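Local structure of putative oxidoreductase (Salmonella enterica subsp. enterica serovar Typhimurium, 3NX4) at residues A[110-124]-A[279-291]. The protein probably reduces acryloyl-CoA with NADPH as hydride donor, as a member of the medium-chain dehydrogenase/reductase superfamily. Numbering follows the deposited sequence.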
# COMPACT_ATOMS: atom_id res chain seq x y z
N VAL A 110 -5.22 -0.40 -28.59
CA VAL A 110 -5.16 1.03 -28.36
C VAL A 110 -4.81 1.70 -29.69
O VAL A 110 -3.83 1.32 -30.32
CB VAL A 110 -4.07 1.36 -27.32
CG1 VAL A 110 -3.91 2.85 -27.17
CG2 VAL A 110 -4.41 0.71 -25.99
N ALA A 111 -5.59 2.68 -30.11
CA ALA A 111 -5.23 3.43 -31.32
C ALA A 111 -3.86 4.08 -31.11
O ALA A 111 -3.60 4.63 -30.04
CB ALA A 111 -6.28 4.49 -31.64
N LEU A 112 -2.98 3.99 -32.09
CA LEU A 112 -1.62 4.51 -31.92
C LEU A 112 -1.67 6.00 -31.59
O LEU A 112 -2.17 6.79 -32.39
CB LEU A 112 -0.79 4.29 -33.19
CG LEU A 112 0.67 4.76 -33.06
CD1 LEU A 112 1.41 3.89 -32.06
CD2 LEU A 112 1.36 4.74 -34.42
N PRO A 113 -1.18 6.38 -30.40
CA PRO A 113 -1.37 7.77 -29.97
C PRO A 113 -0.72 8.74 -30.94
O PRO A 113 0.33 8.43 -31.49
CB PRO A 113 -0.65 7.82 -28.60
CG PRO A 113 -0.63 6.41 -28.13
CD PRO A 113 -0.51 5.56 -29.37
N ALA A 114 -1.34 9.89 -31.16
CA ALA A 114 -0.72 10.94 -31.96
C ALA A 114 0.60 11.33 -31.31
O ALA A 114 0.70 11.42 -30.09
CB ALA A 114 -1.63 12.14 -32.06
N GLY A 115 1.62 11.57 -32.13
CA GLY A 115 2.93 11.91 -31.64
C GLY A 115 3.81 10.71 -31.33
O GLY A 115 4.99 10.87 -31.05
N LEU A 116 3.24 9.51 -31.38
CA LEU A 116 4.03 8.32 -31.06
C LEU A 116 4.18 7.41 -32.27
O LEU A 116 3.18 6.99 -32.86
CB LEU A 116 3.36 7.54 -29.92
CG LEU A 116 4.16 6.40 -29.28
CD1 LEU A 116 5.43 6.94 -28.63
CD2 LEU A 116 3.31 5.64 -28.26
N SER A 117 5.43 7.11 -32.65
CA SER A 117 5.67 6.21 -33.76
C SER A 117 5.39 4.77 -33.33
O SER A 117 5.48 4.44 -32.16
CB SER A 117 7.11 6.33 -34.28
OG SER A 117 8.02 5.65 -33.43
N SER A 118 5.05 3.93 -34.29
CA SER A 118 4.82 2.51 -34.02
C SER A 118 6.08 1.88 -33.38
O SER A 118 5.98 1.10 -32.44
CB SER A 118 4.45 1.81 -35.34
OG SER A 118 4.14 0.44 -35.14
N ARG A 119 7.25 2.25 -33.89
CA ARG A 119 8.51 1.72 -33.36
C ARG A 119 8.73 2.16 -31.90
O ARG A 119 9.10 1.35 -31.04
CB ARG A 119 9.70 2.14 -34.24
CG ARG A 119 11.05 1.55 -33.80
CD ARG A 119 12.19 2.00 -34.72
NE ARG A 119 13.44 1.31 -34.41
CZ ARG A 119 14.37 1.76 -33.57
NH1 ARG A 119 14.21 2.92 -32.94
NH2 ARG A 119 15.48 1.05 -33.36
N ASN A 120 8.48 3.43 -31.63
CA ASN A 120 8.65 3.93 -30.27
C ASN A 120 7.64 3.37 -29.27
O ASN A 120 7.94 3.23 -28.09
CB ASN A 120 8.66 5.45 -30.24
CG ASN A 120 9.97 6.03 -30.76
OD1 ASN A 120 10.96 5.31 -30.87
ND2 ASN A 120 9.97 7.31 -31.09
N ALA A 121 6.45 3.03 -29.77
CA ALA A 121 5.41 2.45 -28.94
C ALA A 121 5.89 1.14 -28.33
O ALA A 121 5.52 0.78 -27.21
CB ALA A 121 4.12 2.21 -29.76
N MSE A 122 6.72 0.43 -29.08
CA MSE A 122 7.22 -0.88 -28.64
C MSE A 122 8.54 -0.77 -27.86
O MSE A 122 8.83 -1.62 -27.02
CB MSE A 122 7.35 -1.84 -29.82
CG MSE A 122 5.99 -2.31 -30.35
SE MSE A 122 5.06 -3.30 -28.96
CE MSE A 122 3.76 -1.94 -28.40
N ILE A 123 9.33 0.26 -28.13
CA ILE A 123 10.45 0.55 -27.23
C ILE A 123 9.88 0.77 -25.82
O ILE A 123 10.46 0.31 -24.83
CB ILE A 123 11.27 1.77 -27.70
CG1 ILE A 123 11.97 1.44 -29.03
CG2 ILE A 123 12.31 2.18 -26.61
CD1 ILE A 123 12.77 2.58 -29.62
N ILE A 124 8.73 1.43 -25.75
CA ILE A 124 8.02 1.56 -24.48
C ILE A 124 7.50 0.20 -24.02
O ILE A 124 7.94 -0.33 -22.99
CB ILE A 124 6.87 2.57 -24.58
CG1 ILE A 124 7.43 3.97 -24.86
CG2 ILE A 124 6.02 2.58 -23.29
CD1 ILE A 124 6.36 4.96 -25.32
N TRP A 279 -0.70 6.21 -21.89
CA TRP A 279 -0.09 6.39 -23.21
C TRP A 279 0.07 7.87 -23.55
O TRP A 279 1.13 8.30 -23.99
CB TRP A 279 -0.86 5.63 -24.30
CG TRP A 279 -0.57 4.16 -24.26
CD1 TRP A 279 -1.41 3.17 -23.84
CD2 TRP A 279 0.68 3.52 -24.58
NE1 TRP A 279 -0.78 1.95 -23.91
CE2 TRP A 279 0.51 2.14 -24.35
CE3 TRP A 279 1.92 3.98 -25.06
CZ2 TRP A 279 1.52 1.21 -24.59
CZ3 TRP A 279 2.94 3.05 -25.29
CH2 TRP A 279 2.73 1.68 -25.05
N ALA A 280 -0.98 8.65 -23.33
CA ALA A 280 -0.89 10.08 -23.54
C ALA A 280 0.24 10.71 -22.72
O ALA A 280 0.96 11.58 -23.21
CB ALA A 280 -2.23 10.74 -23.23
N ARG A 281 0.41 10.28 -21.47
CA ARG A 281 1.47 10.84 -20.60
C ARG A 281 2.86 10.45 -21.10
O ARG A 281 3.79 11.26 -21.09
CB ARG A 281 1.30 10.40 -19.14
CG ARG A 281 0.15 11.11 -18.37
CD ARG A 281 0.52 12.54 -17.97
NE ARG A 281 1.79 12.62 -17.24
CZ ARG A 281 1.92 12.49 -15.92
NH1 ARG A 281 0.85 12.27 -15.17
NH2 ARG A 281 3.12 12.59 -15.34
N LEU A 282 3.01 9.20 -21.53
CA LEU A 282 4.27 8.73 -22.10
C LEU A 282 4.70 9.58 -23.30
O LEU A 282 5.85 10.01 -23.39
CB LEU A 282 4.15 7.26 -22.51
CG LEU A 282 4.22 6.27 -21.34
CD1 LEU A 282 3.63 4.94 -21.77
CD2 LEU A 282 5.67 6.09 -20.85
N VAL A 283 3.78 9.85 -24.21
CA VAL A 283 4.12 10.65 -25.37
C VAL A 283 4.64 12.01 -24.90
O VAL A 283 5.58 12.56 -25.47
CB VAL A 283 2.92 10.82 -26.32
CG1 VAL A 283 3.25 11.82 -27.42
CG2 VAL A 283 2.53 9.47 -26.90
N LYS A 284 4.04 12.53 -23.85
CA LYS A 284 4.41 13.84 -23.33
C LYS A 284 5.71 13.82 -22.52
O LYS A 284 6.53 14.73 -22.63
CB LYS A 284 3.27 14.42 -22.49
CG LYS A 284 3.58 15.77 -21.87
CD LYS A 284 2.39 16.30 -21.06
CE LYS A 284 2.10 15.44 -19.83
NZ LYS A 284 3.06 15.66 -18.70
N ASP A 285 5.91 12.77 -21.72
CA ASP A 285 6.92 12.81 -20.68
C ASP A 285 8.26 12.10 -20.97
O ASP A 285 9.24 12.34 -20.27
CB ASP A 285 6.33 12.33 -19.35
CG ASP A 285 5.30 13.29 -18.80
OD1 ASP A 285 5.32 14.47 -19.20
OD2 ASP A 285 4.47 12.88 -17.97
N LEU A 286 8.30 11.23 -21.98
CA LEU A 286 9.57 10.63 -22.38
C LEU A 286 10.31 11.50 -23.39
O LEU A 286 9.77 11.82 -24.44
CB LEU A 286 9.38 9.24 -22.98
CG LEU A 286 9.26 8.01 -22.08
CD1 LEU A 286 9.21 6.77 -22.94
CD2 LEU A 286 10.44 7.93 -21.11
N PRO A 287 11.55 11.88 -23.07
CA PRO A 287 12.37 12.64 -24.03
C PRO A 287 12.75 11.80 -25.24
O PRO A 287 12.88 10.58 -25.10
CB PRO A 287 13.62 13.00 -23.22
CG PRO A 287 13.71 11.95 -22.17
CD PRO A 287 12.28 11.59 -21.82
N GLU A 288 12.92 12.44 -26.39
CA GLU A 288 13.34 11.75 -27.61
C GLU A 288 14.62 10.94 -27.37
O GLU A 288 14.79 9.85 -27.91
CB GLU A 288 13.58 12.77 -28.73
CG GLU A 288 14.50 12.27 -29.84
CD GLU A 288 13.98 11.02 -30.53
OE1 GLU A 288 12.80 11.03 -30.94
OE2 GLU A 288 14.74 10.04 -30.65
N SER A 289 15.51 11.49 -26.56
CA SER A 289 16.78 10.84 -26.29
C SER A 289 16.60 9.45 -25.67
O SER A 289 17.47 8.60 -25.81
CB SER A 289 17.63 11.72 -25.37
OG SER A 289 17.05 11.82 -24.08
N PHE A 290 15.48 9.23 -24.98
CA PHE A 290 15.27 7.97 -24.28
C PHE A 290 15.21 6.79 -25.25
O PHE A 290 15.81 5.74 -25.01
CB PHE A 290 13.98 8.00 -23.45
CG PHE A 290 13.57 6.65 -22.94
CD1 PHE A 290 14.16 6.12 -21.80
CD2 PHE A 290 12.61 5.91 -23.61
CE1 PHE A 290 13.79 4.87 -21.34
CE2 PHE A 290 12.25 4.66 -23.16
CZ PHE A 290 12.84 4.14 -22.02
N TYR A 291 14.47 6.96 -26.33
CA TYR A 291 14.24 5.89 -27.29
C TYR A 291 15.57 5.41 -27.91
O TYR A 291 15.79 4.21 -28.09
CB TYR A 291 13.27 6.36 -28.38
CG TYR A 291 11.93 6.84 -27.83
CD1 TYR A 291 10.95 5.93 -27.46
CD2 TYR A 291 11.66 8.19 -27.68
CE1 TYR A 291 9.74 6.36 -26.94
CE2 TYR A 291 10.45 8.64 -27.17
CZ TYR A 291 9.48 7.72 -26.80
OH TYR A 291 8.26 8.15 -26.30
O HOH W 1 12.48 8.52 -32.04
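Asn120 and Tyr291 meet flat on flat: the carboxamide lies over one face of the phenol ring, the two planes 16° apart, with Asn120 CG 3.4 Å from Tyr291 CD1. The opposite face carries Phe290 CD2. A water bridges the two segments, accepting from Asn120 ND2 (2.9 Å) and donating to OE1 of the poorly ordered Glu288. Ser117, at the N-cap, accepts from the backbone N of Asn120 through its OG.

Van der Waals contacts, mostly apolar, supply the rest. Ile124 spreads its branches among several partners: CG2, set anti to the backbone N by a chi1 of -64°, sits 3.7 Å from Trp279 CZ3 and meets Leu282 CD1 tip to tip, while CG1 turns to Leu286 and to the edge of Tyr291. The indole, which also stacks on Phe129, has Ala121 O at its rim, 3.6 Å from Trp279 CH2. Val283 straddles the type II turn Pro113–Leu116, with CG2 3.7 Å from Leu116 CB and CG1 3.7 Å from Ala114 O.

Helix segments 118-124 and 279-285 cross at 103°. Met122 packs on strands 30-39 and 64-72, Phe290 on helix 158-169, consistent with the junction between GroES-like barrel and Rossmann sheet in the two-domain medium-chain dehydrogenase/reductase fold.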